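Local coordinates for protein angiotensin-converting enzyme (Anopheles gambiae, PDB 6S1Y) that probably acts as a zinc-dependent peptidase of the angiotensin-converting enzyme family, trimming short peptides in the malaria mosquito, at residues Thr241-Met246 / Gly595-Gln600; Gln24-Thr29 / Glu61-Val66; Met279-Tyr284 / Leu406-Glu411. All blocks are in the same frame, centred on the assembly; numbering follows the deposited sequence.

Interaction 1. Residues Thr241-Met246 / Gly595-Gln600; sequences TGPIPM and GWTDSQ
The backbones of Thr241 to Pro243 and Trp596 to Ser599 run beside each other, nearest where the CA of Gly242 lies 4.9 Å from the CA of Trp596, and a single hydrogen bond joins them, from Thr597 N to Thr241 O (3.3 Å). This is a contact between two loops in the largely helical fold of the angiotensin-converting enzyme family: the lead-in to the short strand 244-245 meets the segment that follows helix 577-590, close to the C-terminus. Thr241 O serves twice. Besides the amide it receives a CA-H...O contact from Trp596 CA at 3.2 Å, a weaker interaction. Thr597 OG1 lies 3.8 Å from Gly242 CA; glycine suits the position because a CB there would run into Pro243 CD. The Gly242 carbonyl O is bound by Arg226, which also binds Gly595 O and so ties both segments to helix 203-233.

Trp596 sets off toward the partner, but with CG between the backbone N and the carbonyl carbon (chi1 54°) the indole is carried off to helix 203-233, where its ring meets that of His222, while NE1 makes a weak hydrogen bond to Ser464 O. What remains in the contact is largely CB, beside Thr241 O and the Gly242 carbonyl carbon. Pro243 suits the other half: its N has no hydrogen in need of an acceptor, and its ring carbons CG and CD each lie 3.6 Å from Thr597 O. Ser599 turns its hydroxyl to Glu470 and presents its methylene, so that Ser599 CB rests 3.9 Å from Pro243 CG.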
ATOM      1  N   THR A 241     -24.745   4.780  16.987  1.00 37.06           N
ATOM      2  CA  THR A 241     -24.017   6.009  17.269  1.00 35.52           C
ATOM      3  C   THR A 241     -22.553   5.806  17.571  1.00 35.76           C
ATOM      4  O   THR A 241     -21.801   6.793  17.567  1.00 35.11           O
ATOM      5  CB  THR A 241     -24.620   6.732  18.484  1.00 36.25           C
ATOM      6  OG1 THR A 241     -24.592   5.832  19.594  1.00 34.99           O
ATOM      7  CG2 THR A 241     -26.042   7.204  18.212  1.00 34.66           C
ATOM      8  N   GLY A 242     -22.130   4.591  17.896  1.00 35.86           N
ATOM      9  CA  GLY A 242     -20.750   4.334  18.212  1.00 36.05           C
ATOM     10  C   GLY A 242     -19.957   3.918  16.991  1.00 35.01           C
ATOM     11  O   GLY A 242     -20.476   3.808  15.883  1.00 34.57           O
ATOM     12  N   PRO A 243     -18.671   3.669  17.187  1.00 35.72           N
ATOM     13  CA  PRO A 243     -17.835   3.194  16.078  1.00 34.77           C
ATOM     14  C   PRO A 243     -18.310   1.838  15.580  1.00 34.70           C
ATOM     15  O   PRO A 243     -18.951   1.077  16.312  1.00 34.56           O
ATOM     16  CB  PRO A 243     -16.430   3.103  16.694  1.00 35.44           C
ATOM     17  CG  PRO A 243     -16.484   3.917  17.947  1.00 36.23           C
ATOM     18  CD  PRO A 243     -17.918   3.808  18.446  1.00 35.72           C
ATOM     19  N   ILE A 244     -17.989   1.531  14.323  1.00 34.37           N
ATOM     20  CA  ILE A 244     -18.413   0.268  13.707  1.00 33.45           C
ATOM     21  C   ILE A 244     -17.527  -0.859  14.234  1.00 33.87           C
ATOM     22  O   ILE A 244     -16.296  -0.735  14.173  1.00 34.08           O
ATOM     23  CB  ILE A 244     -18.319   0.347  12.187  1.00 36.33           C
ATOM     24  CG1 ILE A 244     -19.211   1.443  11.635  1.00 34.67           C
ATOM     25  CG2 ILE A 244     -18.666  -0.993  11.573  1.00 33.90           C
ATOM     26  CD1 ILE A 244     -18.918   1.751  10.185  1.00 34.13           C
ATOM     27  N   PRO A 245     -18.108  -1.966  14.736  1.00 36.23           N
ATOM     28  CA  PRO A 245     -17.295  -3.171  15.010  1.00 35.73           C
ATOM     29  C   PRO A 245     -16.516  -3.588  13.776  1.00 34.64           C
ATOM     30  O   PRO A 245     -17.124  -3.974  12.781  1.00 37.24           O
ATOM     31  CB  PRO A 245     -18.332  -4.237  15.395  1.00 35.05           C
ATOM     32  CG  PRO A 245     -19.566  -3.450  15.818  1.00 35.66           C
ATOM     33  CD  PRO A 245     -19.542  -2.169  15.029  1.00 35.76           C
ATOM     34  N   MET A 246     -15.188  -3.535  13.813  1.00 34.65           N
ATOM     35  CA  MET A 246     -14.407  -3.648  12.596  1.00 35.86           C
ATOM     36  C   MET A 246     -14.442  -5.043  11.980  1.00 36.21           C
ATOM     37  O   MET A 246     -14.143  -5.167  10.793  1.00 37.65           O
ATOM     38  CB  MET A 246     -12.956  -3.224  12.873  1.00 35.36           C
ATOM     39  CG  MET A 246     -12.217  -4.136  13.783  1.00 38.23           C
ATOM     40  SD  MET A 246     -10.707  -3.377  14.399  1.00 39.00           S
ATOM     41  CE  MET A 246      -9.718  -3.379  12.880  1.00 37.09           C
ATOM     42  N   GLY A 595     -21.189  10.624  12.313  1.00 35.25           N
ATOM     43  CA  GLY A 595     -20.213  10.738  13.366  1.00 35.18           C
ATOM     44  C   GLY A 595     -20.385   9.667  14.437  1.00 36.30           C
ATOM     45  O   GLY A 595     -21.261   8.814  14.371  1.00 33.73           O
ATOM     46  N   TRP A 596     -19.532   9.745  15.461  1.00 35.21           N
ATOM     47  CA  TRP A 596     -19.510   8.696  16.464  1.00 36.80           C
ATOM     48  C   TRP A 596     -18.883   9.166  17.778  1.00 37.26           C
ATOM     49  O   TRP A 596     -17.905   9.912  17.804  1.00 37.43           O
ATOM     50  CB  TRP A 596     -18.725   7.478  15.941  1.00 35.13           C
ATOM     51  CG  TRP A 596     -17.339   7.854  15.461  1.00 34.54           C
ATOM     52  CD1 TRP A 596     -16.200   7.923  16.211  1.00 37.23           C
ATOM     53  CD2 TRP A 596     -16.960   8.205  14.135  1.00 33.89           C
ATOM     54  NE1 TRP A 596     -15.124   8.287  15.424  1.00 35.11           N
ATOM     55  CE2 TRP A 596     -15.579   8.478  14.149  1.00 35.05           C
ATOM     56  CE3 TRP A 596     -17.650   8.293  12.926  1.00 34.99           C
ATOM     57  CZ2 TRP A 596     -14.889   8.857  13.018  1.00 34.86           C
ATOM     58  CZ3 TRP A 596     -16.957   8.675  11.804  1.00 35.91           C
ATOM     59  CH2 TRP A 596     -15.587   8.953  11.862  1.00 35.80           C
ATOM     60  N   THR A 597     -19.403   8.636  18.870  1.00 35.59           N
ATOM     61  CA  THR A 597     -18.710   8.745  20.139  1.00 36.88           C
ATOM     62  C   THR A 597     -17.370   8.013  20.075  1.00 36.81           C
ATOM     63  O   THR A 597     -17.120   7.208  19.190  1.00 36.50           O
ATOM     64  CB  THR A 597     -19.620   8.188  21.231  1.00 37.68           C
ATOM     65  OG1 THR A 597     -20.016   6.856  20.903  1.00 36.46           O
ATOM     66  CG2 THR A 597     -20.877   9.026  21.301  1.00 35.96           C
ATOM     67  N   ASP A 598     -16.485   8.339  21.028  1.00 38.34           N
ATOM     68  CA  ASP A 598     -15.198   7.658  21.131  1.00 37.77           C
ATOM     69  C   ASP A 598     -15.384   6.203  21.520  1.00 37.12           C
ATOM     70  O   ASP A 598     -16.245   5.877  22.342  1.00 39.46           O
ATOM     71  CB  ASP A 598     -14.297   8.293  22.202  1.00 38.79           C
ATOM     72  CG  ASP A 598     -13.934   9.749  21.920  1.00 40.46           C
ATOM     73  OD1 ASP A 598     -14.367  10.325  20.889  1.00 40.58           O
ATOM     74  OD2 ASP A 598     -13.201  10.316  22.769  1.00 40.59           O
ATOM     75  N   SER A 599     -14.541   5.329  20.981  1.00 39.36           N
ATOM     76  CA  SER A 599     -14.595   3.920  21.349  1.00 39.81           C
ATOM     77  C   SER A 599     -14.251   3.713  22.821  1.00 40.35           C
ATOM     78  O   SER A 599     -13.370   4.368  23.369  1.00 38.54           O
ATOM     79  CB  SER A 599     -13.633   3.107  20.492  1.00 39.33           C
ATOM     80  OG  SER A 599     -13.699   1.742  20.866  1.00 38.05           O
ATOM     81  N   GLN A 600     -14.930   2.753  23.442  1.00 40.80           N
ATOM     82  CA  GLN A 600     -14.625   2.310  24.796  1.00 42.31           C
ATOM     83  C   GLN A 600     -13.999   0.920  24.803  1.00 43.66           C
ATOM     84  O   GLN A 600     -13.983   0.256  25.839  1.00 46.48           O
ATOM     85  CB  GLN A 600     -15.896   2.311  25.647  1.00 43.69           C
ATOM     86  CG  GLN A 600     -16.524   3.696  25.814  1.00 45.08           C
ATOM     87  CD  GLN A 600     -17.900   3.644  26.466  1.00 48.03           C
ATOM     88  OE1 GLN A 600     -18.655   2.679  26.298  1.00 53.46           O
ATOM     89  NE2 GLN A 600     -18.237   4.688  27.190  1.00 47.63           N
TER

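Interaction 2. Residues Gln24-Thr29 / Glu61-Val66; sequences QRYQQT and EVAKAV
Arg25, Tyr26 and Thr29 face Val62, Ala63 and Val66 across two neighbouring helices, 12-42 and 46-70, which follow each other in the chain as an antiparallel helical hairpin. The short segments cross at -164° with their axes 10.0 Å apart, a spacing bridged by residues as small as alanine and as large as tyrosine.

Apolar packing does most of the work. Thr29 and Val62 reach toward each other tip to tip, the methyl carbons Thr29 CG2 and Val62 CG2 meeting at 3.5 Å. Two beta-branched residues fit here because each offers a short, stiff fork. One turn further along helix 46-70, Val66 CG2 lies at the edge of the Tyr26 ring, near its plane, 4.3 Å from Tyr26 CD1. Tyr26 CG stands anti to the backbone N (chi1 -161°), and this carries the ring across to Ala63, whose CB is 4.0 Å from Tyr26 CE1; a small residue is apt where a ring arrives. Phe59 adds an edge-to-face stack to the same ring.

Polar atoms meet only carbon across the contact. Val66 CG2 sits over one face of the Arg25 guanidinium, 4.2 Å from Arg25 NH1, while the charge itself is met by Glu69 in a salt bridge. The hydroxyl of Thr29 faces its own helix, with the carbonyl oxygens of Arg25 and Tyr26 as weak alternatives, and shows Val62 CG1 its oxygen at 3.6 Å.

Across the two segments the pairing is therefore van der Waals packing in a partly buried interface, with the ion pair from Arg25 to Glu69 as a further tie between the helices. That salt bridge probably compensates the charge where a methyl group covers one face of the guanidinium.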
ATOM      1  N   GLN A  24      28.736   1.331  -9.541  1.00 77.30           N
ATOM      2  CA  GLN A  24      28.731  -0.082  -9.902  1.00 76.58           C
ATOM      3  C   GLN A  24      29.029  -0.953  -8.691  1.00 72.25           C
ATOM      4  O   GLN A  24      28.438  -2.024  -8.526  1.00 70.18           O
ATOM      5  CB  GLN A  24      29.741  -0.348 -11.016  1.00 81.27           C
ATOM      6  CG  GLN A  24      29.648   0.610 -12.202  1.00 85.65           C
ATOM      7  CD  GLN A  24      28.285   0.599 -12.887  1.00 90.47           C
ATOM      8  OE1 GLN A  24      27.573  -0.413 -12.884  1.00 89.92           O
ATOM      9  NE2 GLN A  24      27.916   1.733 -13.481  1.00 88.00           N
ATOM     10  N   ARG A  25      29.955  -0.513  -7.839  1.00 71.85           N
ATOM     11  CA  ARG A  25      30.197  -1.198  -6.575  1.00 72.45           C
ATOM     12  C   ARG A  25      28.912  -1.288  -5.756  1.00 68.11           C
ATOM     13  O   ARG A  25      28.492  -2.380  -5.352  1.00 64.57           O
ATOM     14  CB  ARG A  25      31.297  -0.454  -5.810  1.00 77.56           C
ATOM     15  CG  ARG A  25      32.239  -1.316  -4.995  1.00 78.53           C
ATOM     16  CD  ARG A  25      33.678  -0.818  -5.124  1.00 84.00           C
ATOM     17  NE  ARG A  25      33.850   0.547  -4.632  1.00 86.31           N
ATOM     18  CZ  ARG A  25      33.969   0.874  -3.346  1.00 83.67           C
ATOM     19  NH1 ARG A  25      34.129   2.139  -2.998  1.00 79.95           N
ATOM     20  NH2 ARG A  25      33.923  -0.062  -2.404  1.00 80.92           N
ATOM     21  N   TYR A  26      28.260  -0.143  -5.526  1.00 67.82           N
ATOM     22  CA  TYR A  26      27.012  -0.106  -4.759  1.00 67.58           C
ATOM     23  C   TYR A  26      25.969  -1.032  -5.373  1.00 63.31           C
ATOM     24  O   TYR A  26      25.348  -1.838  -4.677  1.00 62.62           O
ATOM     25  CB  TYR A  26      26.508   1.346  -4.710  1.00 67.28           C
ATOM     26  CG  TYR A  26      25.510   1.724  -3.633  1.00 65.66           C
ATOM     27  CD1 TYR A  26      25.934   2.208  -2.404  1.00 66.30           C
ATOM     28  CD2 TYR A  26      24.139   1.663  -3.873  1.00 66.22           C
ATOM     29  CE1 TYR A  26      25.018   2.585  -1.428  1.00 68.87           C
ATOM     30  CE2 TYR A  26      23.219   2.033  -2.903  1.00 66.19           C
ATOM     31  CZ  TYR A  26      23.663   2.499  -1.686  1.00 68.38           C
ATOM     32  OH  TYR A  26      22.757   2.879  -0.716  1.00 69.89           O
ATOM     33  N   GLN A  27      25.792  -0.954  -6.689  1.00 63.11           N
ATOM     34  CA  GLN A  27      24.746  -1.728  -7.346  1.00 63.64           C
ATOM     35  C   GLN A  27      24.940  -3.231  -7.163  1.00 63.27           C
ATOM     36  O   GLN A  27      23.967  -3.972  -6.954  1.00 59.96           O
ATOM     37  CB  GLN A  27      24.709  -1.374  -8.831  1.00 62.10           C
ATOM     38  CG  GLN A  27      23.772  -2.225  -9.638  1.00 58.49           C
ATOM     39  CD  GLN A  27      23.586  -1.697 -11.042  1.00 57.82           C
ATOM     40  OE1 GLN A  27      24.057  -0.615 -11.380  1.00 60.79           O
ATOM     41  NE2 GLN A  27      22.881  -2.454 -11.863  1.00 56.06           N
ATOM     42  N   GLN A  28      26.184  -3.703  -7.224  1.00 63.69           N
ATOM     43  CA  GLN A  28      26.415  -5.141  -7.164  1.00 64.54           C
ATOM     44  C   GLN A  28      26.144  -5.706  -5.772  1.00 61.17           C
ATOM     45  O   GLN A  28      25.530  -6.775  -5.648  1.00 59.50           O
ATOM     46  CB  GLN A  28      27.837  -5.455  -7.632  1.00 70.09           C
ATOM     47  CG  GLN A  28      28.017  -5.117  -9.115  1.00 76.92           C
ATOM     48  CD  GLN A  28      29.366  -5.526  -9.683  1.00 86.95           C
ATOM     49  OE1 GLN A  28      29.906  -6.589  -9.354  1.00 88.70           O
ATOM     50  NE2 GLN A  28      29.917  -4.679 -10.556  1.00 83.11           N
ATOM     51  N   THR A  29      26.575  -5.020  -4.711  1.00 58.94           N
ATOM     52  CA  THR A  29      26.267  -5.542  -3.386  1.00 60.59           C
ATOM     53  C   THR A  29      24.789  -5.350  -3.051  1.00 58.72           C
ATOM     54  O   THR A  29      24.208  -6.183  -2.349  1.00 57.30           O
ATOM     55  CB  THR A  29      27.156  -4.904  -2.311  1.00 60.25           C
ATOM     56  OG1 THR A  29      27.041  -3.477  -2.368  1.00 64.98           O
ATOM     57  CG2 THR A  29      28.601  -5.315  -2.520  1.00 61.55           C
ATOM     58  N   GLU A  61      28.504  -2.535   5.143  1.00 58.96           N
ATOM     59  CA  GLU A  61      29.914  -2.167   5.053  1.00 62.56           C
ATOM     60  C   GLU A  61      30.177  -1.341   3.797  1.00 61.58           C
ATOM     61  O   GLU A  61      30.701  -0.231   3.867  1.00 61.45           O
ATOM     62  CB  GLU A  61      30.784  -3.423   5.058  1.00 65.85           C
ATOM     63  CG  GLU A  61      31.008  -4.028   6.426  1.00 72.16           C
ATOM     64  CD  GLU A  61      31.666  -5.404   6.359  1.00 82.40           C
ATOM     65  OE1 GLU A  61      32.576  -5.598   5.526  1.00 89.41           O
ATOM     66  OE2 GLU A  61      31.265  -6.296   7.141  1.00 80.95           O
ATOM     67  N   VAL A  62      29.818  -1.875   2.628  1.00 61.19           N
ATOM     68  CA  VAL A  62      30.037  -1.167   1.370  1.00 58.82           C
ATOM     69  C   VAL A  62      29.502   0.258   1.452  1.00 61.77           C
ATOM     70  O   VAL A  62      30.180   1.218   1.067  1.00 61.60           O
ATOM     71  CB  VAL A  62      29.394  -1.947   0.205  1.00 60.96           C
ATOM     72  CG1 VAL A  62      29.427  -1.122  -1.080  1.00 61.95           C
ATOM     73  CG2 VAL A  62      30.078  -3.314   0.003  1.00 59.22           C
ATOM     74  N   ALA A  63      28.270   0.421   1.959  1.00 62.76           N
ATOM     75  CA  ALA A  63      27.651   1.750   1.957  1.00 62.26           C
ATOM     76  C   ALA A  63      28.374   2.703   2.898  1.00 61.29           C
ATOM     77  O   ALA A  63      28.463   3.905   2.617  1.00 61.76           O
ATOM     78  CB  ALA A  63      26.168   1.661   2.335  1.00 60.31           C
ATOM     79  N   LYS A  64      28.906   2.197   4.007  1.00 60.19           N
ATOM     80  CA  LYS A  64      29.703   3.042   4.892  1.00 62.28           C
ATOM     81  C   LYS A  64      30.955   3.551   4.178  1.00 64.38           C
ATOM     82  O   LYS A  64      31.292   4.738   4.256  1.00 66.50           O
ATOM     83  CB  LYS A  64      30.086   2.280   6.152  1.00 61.35           C
ATOM     84  CG  LYS A  64      29.003   2.191   7.219  1.00 59.99           C
ATOM     85  CD  LYS A  64      29.520   1.389   8.401  1.00 57.77           C
ATOM     86  CE  LYS A  64      28.402   0.868   9.281  1.00 59.00           C
ATOM     87  NZ  LYS A  64      28.482  -0.618   9.441  1.00 64.24           N
ATOM     88  N   ALA A  65      31.662   2.655   3.484  1.00 63.46           N
ATOM     89  CA  ALA A  65      32.861   3.043   2.747  1.00 64.33           C
ATOM     90  C   ALA A  65      32.532   4.032   1.641  1.00 68.51           C
ATOM     91  O   ALA A  65      33.237   5.033   1.458  1.00 72.43           O
ATOM     92  CB  ALA A  65      33.530   1.805   2.154  1.00 64.22           C
ATOM     93  N   VAL A  66      31.466   3.762   0.885  1.00 66.11           N
ATOM     94  CA  VAL A  66      31.038   4.691  -0.155  1.00 66.65           C
ATOM     95  C   VAL A  66      30.770   6.064   0.434  1.00 68.67           C
ATOM     96  O   VAL A  66      31.145   7.086  -0.147  1.00 71.73           O
ATOM     97  CB  VAL A  66      29.790   4.143  -0.878  1.00 66.69           C
ATOM     98  CG1 VAL A  66      29.128   5.246  -1.688  1.00 67.32           C
ATOM     99  CG2 VAL A  66      30.167   2.960  -1.751  1.00 64.99           C
TER

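Interaction 3. Residues Met279-Tyr284 / Leu406-Glu411; sequences MIRQGY and LLKDYE
Leu406 sets its CG anti to the carbonyl carbon (chi1 -78°); a chi2 of 166° extends CD1 and leaves CD2 as the other fork, the branch that meets Met279 CG and the Tyr284 ring. Met279 likewise has CG beside its backbone N, and the two chains cross obliquely with Met279 CG 3.6 Å from Leu406 CD2. On the Tyr284 side the leucine meets the phenolic end of the ring: Leu406 CD2 is 3.8 Å from Tyr284 CE1, and Leu406 CD1 is 3.7 Å from Tyr284 OH. Met279 CG also lies over the centre of one face of this ring, 4.3 Å above its plane, so the three residues form a small, mainly apolar cluster that includes the phenol oxygen. Leu406 suits the place because its fork spans Met279 CG and the phenol end at once; Met279 and Leu406 both touch Phe352 of helix 349-368.

The backbone explains how Tyr284 comes to lie there. Helix 276-281 ends in a Schellman motif, with Tyr284 N bonded to Met279 O and Gly283 N to Ile280 O. Gly283, as the C-prime residue, has a positive phi (60°), which glycine adopts readily, and the turn folds Tyr284 back against Met279.

Toward the surface the chemistry changes. Lys408, bent at chi2 and chi3, brings its ammonium to the edge of the Arg281 guanidinium, with Lys408 NZ 4.1 Å from Arg281 NH2. Lys408 NZ and Gln282 NE2 are both donors and share Gly405 O, the lysine weakly. All three side chains gather near Glu278: Arg281 makes a salt bridge, Gln282 a hydrogen bond, Lys408 a long, weak ion pair.

The helix end thus meets the loop through its apolar cluster, while the polar tie rests on Gln282 to Gly405 and, more weakly, Lys408 to Glu278, whose carboxylate probably eases the two like charges.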
ATOM      1  N   MET A 279     -15.166 -14.250 -13.596  1.00 52.46           N
ATOM      2  CA  MET A 279     -13.776 -14.687 -13.686  1.00 53.02           C
ATOM      3  C   MET A 279     -13.682 -16.194 -13.485  1.00 51.90           C
ATOM      4  O   MET A 279     -13.036 -16.904 -14.263  1.00 52.15           O
ATOM      5  CB  MET A 279     -12.904 -13.973 -12.648  1.00 50.54           C
ATOM      6  CG  MET A 279     -12.630 -12.508 -12.883  1.00 49.49           C
ATOM      7  SD  MET A 279     -11.817 -11.819 -11.387  1.00 49.40           S
ATOM      8  CE  MET A 279     -10.100 -12.283 -11.638  1.00 49.49           C
ATOM      9  N   ILE A 280     -14.315 -16.692 -12.426  1.00 52.76           N
ATOM     10  CA  ILE A 280     -14.310 -18.124 -12.156  1.00 54.44           C
ATOM     11  C   ILE A 280     -14.945 -18.878 -13.313  1.00 55.41           C
ATOM     12  O   ILE A 280     -14.391 -19.859 -13.822  1.00 58.24           O
ATOM     13  CB  ILE A 280     -15.038 -18.409 -10.829  1.00 53.94           C
ATOM     14  CG1 ILE A 280     -14.178 -17.922  -9.664  1.00 53.59           C
ATOM     15  CG2 ILE A 280     -15.381 -19.878 -10.696  1.00 53.91           C
ATOM     16  CD1 ILE A 280     -14.932 -17.826  -8.353  1.00 53.54           C
ATOM     17  N   ARG A 281     -16.127 -18.427 -13.737  1.00 55.33           N
ATOM     18  CA  ARG A 281     -16.902 -19.117 -14.762  1.00 55.64           C
ATOM     19  C   ARG A 281     -16.175 -19.145 -16.099  1.00 57.98           C
ATOM     20  O   ARG A 281     -16.365 -20.081 -16.888  1.00 58.33           O
ATOM     21  CB  ARG A 281     -18.259 -18.417 -14.891  1.00 59.00           C
ATOM     22  CG  ARG A 281     -19.266 -19.115 -15.756  1.00 67.23           C
ATOM     23  CD  ARG A 281     -20.473 -18.215 -16.024  1.00 72.94           C
ATOM     24  NE  ARG A 281     -20.138 -17.129 -16.945  1.00 76.88           N
ATOM     25  CZ  ARG A 281     -19.981 -17.277 -18.259  1.00 78.30           C
ATOM     26  NH1 ARG A 281     -20.123 -18.470 -18.824  1.00 79.60           N
ATOM     27  NH2 ARG A 281     -19.671 -16.230 -19.015  1.00 76.53           N
ATOM     28  N   GLN A 282     -15.355 -18.132 -16.389  1.00 55.32           N
ATOM     29  CA  GLN A 282     -14.552 -18.113 -17.600  1.00 51.05           C
ATOM     30  C   GLN A 282     -13.204 -18.825 -17.417  1.00 53.26           C
ATOM     31  O   GLN A 282     -12.297 -18.652 -18.246  1.00 52.01           O
ATOM     32  CB  GLN A 282     -14.356 -16.666 -18.069  1.00 51.44           C
ATOM     33  CG  GLN A 282     -15.567 -16.112 -18.835  1.00 51.28           C
ATOM     34  CD  GLN A 282     -15.501 -14.620 -19.119  1.00 53.69           C
ATOM     35  OE1 GLN A 282     -14.477 -14.099 -19.588  1.00 52.61           O
ATOM     36  NE2 GLN A 282     -16.606 -13.916 -18.837  1.00 55.61           N
ATOM     37  N   GLY A 283     -13.061 -19.630 -16.365  1.00 51.66           N
ATOM     38  CA  GLY A 283     -11.826 -20.373 -16.149  1.00 52.94           C
ATOM     39  C   GLY A 283     -10.578 -19.526 -16.002  1.00 51.21           C
ATOM     40  O   GLY A 283      -9.499 -19.921 -16.459  1.00 52.08           O
ATOM     41  N   TYR A 284     -10.695 -18.370 -15.362  1.00 51.84           N
ATOM     42  CA  TYR A 284      -9.522 -17.561 -15.082  1.00 50.28           C
ATOM     43  C   TYR A 284      -8.571 -18.280 -14.138  1.00 46.81           C
ATOM     44  O   TYR A 284      -8.980 -18.994 -13.221  1.00 47.14           O
ATOM     45  CB  TYR A 284      -9.921 -16.234 -14.444  1.00 50.02           C
ATOM     46  CG  TYR A 284     -10.162 -15.111 -15.401  1.00 49.84           C
ATOM     47  CD1 TYR A 284     -11.263 -15.113 -16.237  1.00 52.68           C
ATOM     48  CD2 TYR A 284      -9.318 -14.024 -15.438  1.00 52.48           C
ATOM     49  CE1 TYR A 284     -11.499 -14.076 -17.099  1.00 51.71           C
ATOM     50  CE2 TYR A 284      -9.549 -12.972 -16.294  1.00 53.47           C
ATOM     51  CZ  TYR A 284     -10.639 -13.008 -17.125  1.00 53.04           C
ATOM     52  OH  TYR A 284     -10.866 -11.959 -17.984  1.00 53.70           O
ATOM     53  N   LEU A 406     -15.927  -9.234 -18.845  1.00 50.69           N
ATOM     54  CA  LEU A 406     -16.148  -9.665 -17.475  1.00 50.61           C
ATOM     55  C   LEU A 406     -17.462  -9.166 -16.909  1.00 52.67           C
ATOM     56  O   LEU A 406     -17.870  -9.617 -15.837  1.00 54.76           O
ATOM     57  CB  LEU A 406     -15.020  -9.199 -16.572  1.00 49.30           C
ATOM     58  CG  LEU A 406     -13.758 -10.035 -16.674  1.00 51.05           C
ATOM     59  CD1 LEU A 406     -12.605  -9.327 -16.016  1.00 53.03           C
ATOM     60  CD2 LEU A 406     -13.954 -11.411 -16.064  1.00 53.18           C
ATOM     61  N   LEU A 407     -18.128  -8.255 -17.605  1.00 53.25           N
ATOM     62  CA  LEU A 407     -19.398  -7.691 -17.166  1.00 55.75           C
ATOM     63  C   LEU A 407     -20.386  -7.830 -18.310  1.00 57.70           C
ATOM     64  O   LEU A 407     -20.152  -7.311 -19.404  1.00 57.09           O
ATOM     65  CB  LEU A 407     -19.218  -6.232 -16.753  1.00 54.50           C
ATOM     66  CG  LEU A 407     -20.338  -5.545 -15.977  1.00 55.95           C
ATOM     67  CD1 LEU A 407     -20.639  -6.244 -14.674  1.00 52.02           C
ATOM     68  CD2 LEU A 407     -19.929  -4.093 -15.749  1.00 55.30           C
ATOM     69  N   LYS A 408     -21.465  -8.570 -18.077  1.00 61.59           N
ATOM     70  CA  LYS A 408     -22.502  -8.717 -19.087  1.00 61.54           C
ATOM     71  C   LYS A 408     -23.236  -7.393 -19.268  1.00 62.85           C
ATOM     72  O   LYS A 408     -23.268  -6.539 -18.377  1.00 62.54           O
ATOM     73  CB  LYS A 408     -23.483  -9.819 -18.688  1.00 66.25           C
ATOM     74  CG  LYS A 408     -22.817 -11.172 -18.398  1.00 68.33           C
ATOM     75  CD  LYS A 408     -22.126 -11.727 -19.639  1.00 69.52           C
ATOM     76  CE  LYS A 408     -20.725 -12.252 -19.321  1.00 70.17           C
ATOM     77  NZ  LYS A 408     -19.903 -12.485 -20.564  1.00 69.26           N
ATOM     78  N   ASP A 409     -23.832  -7.222 -20.442  1.00 64.64           N
ATOM     79  CA  ASP A 409     -24.492  -5.958 -20.721  1.00 65.20           C
ATOM     80  C   ASP A 409     -25.726  -5.807 -19.834  1.00 62.79           C
ATOM     81  O   ASP A 409     -26.288  -6.780 -19.326  1.00 61.13           O
ATOM     82  CB  ASP A 409     -24.874  -5.848 -22.195  1.00 68.29           C
ATOM     83  CG  ASP A 409     -24.801  -4.413 -22.703  1.00 73.13           C
ATOM     84  OD1 ASP A 409     -24.796  -3.482 -21.866  1.00 71.54           O
ATOM     85  OD2 ASP A 409     -24.738  -4.210 -23.936  1.00 79.83           O
ATOM     86  N   TYR A 410     -26.135  -4.561 -19.641  1.00 61.50           N
ATOM     87  CA  TYR A 410     -27.232  -4.256 -18.737  1.00 61.85           C
ATOM     88  C   TYR A 410     -27.732  -2.858 -19.068  1.00 62.44           C
ATOM     89  O   TYR A 410     -27.002  -2.037 -19.629  1.00 63.43           O
ATOM     90  CB  TYR A 410     -26.771  -4.326 -17.275  1.00 61.22           C
ATOM     91  CG  TYR A 410     -25.669  -3.330 -17.021  1.00 60.39           C
ATOM     92  CD1 TYR A 410     -24.335  -3.675 -17.217  1.00 61.51           C
ATOM     93  CD2 TYR A 410     -25.962  -2.025 -16.653  1.00 58.29           C
ATOM     94  CE1 TYR A 410     -23.315  -2.754 -17.025  1.00 60.15           C
ATOM     95  CE2 TYR A 410     -24.950  -1.095 -16.453  1.00 61.60           C
ATOM     96  CZ  TYR A 410     -23.625  -1.466 -16.638  1.00 62.08           C
ATOM     97  OH  TYR A 410     -22.627  -0.531 -16.439  1.00 63.39           O
ATOM     98  N   GLU A 411     -28.976  -2.592 -18.690  1.00 59.35           N
ATOM     99  CA  GLU A 411     -29.518  -1.251 -18.816  1.00 59.52           C
ATOM    100  C   GLU A 411     -28.901  -0.344 -17.752  1.00 62.95           C
ATOM    101  O   GLU A 411     -28.989  -0.627 -16.549  1.00 59.98           O
ATOM    102  CB  GLU A 411     -31.035  -1.288 -18.675  1.00 61.60           C
ATOM    103  CG  GLU A 411     -31.713   0.049 -19.002  1.00 65.12           C
ATOM    104  CD  GLU A 411     -31.430   0.534 -20.422  1.00 64.89           C
ATOM    105  OE1 GLU A 411     -31.283  -0.323 -21.336  1.00 64.25           O
ATOM    106  OE2 GLU A 411     -31.352   1.770 -20.611  1.00 62.56           O
TER

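All three contacts are partly buried, their centres lie about 25 to 29 Å from the centre of the chain, and none touches another. Interaction 2 sits on the opposite side of that centre from both interaction 1 and interaction 3, and closes early in the sequence; interaction 3 is nested inside the long loop that interaction 1 closes. Only interaction 2 pairs helix with helix, and it relies on methyl and ring packing. Interaction 1 joins the loop residues leading into strand 244-245 to the loop after helix 577-590 and uses a backbone hydrogen bond. Interaction 3, between a helix end and a loop, combines buried apolar side chains with exposed charged ones whose compensating glutamate lies outside both segments.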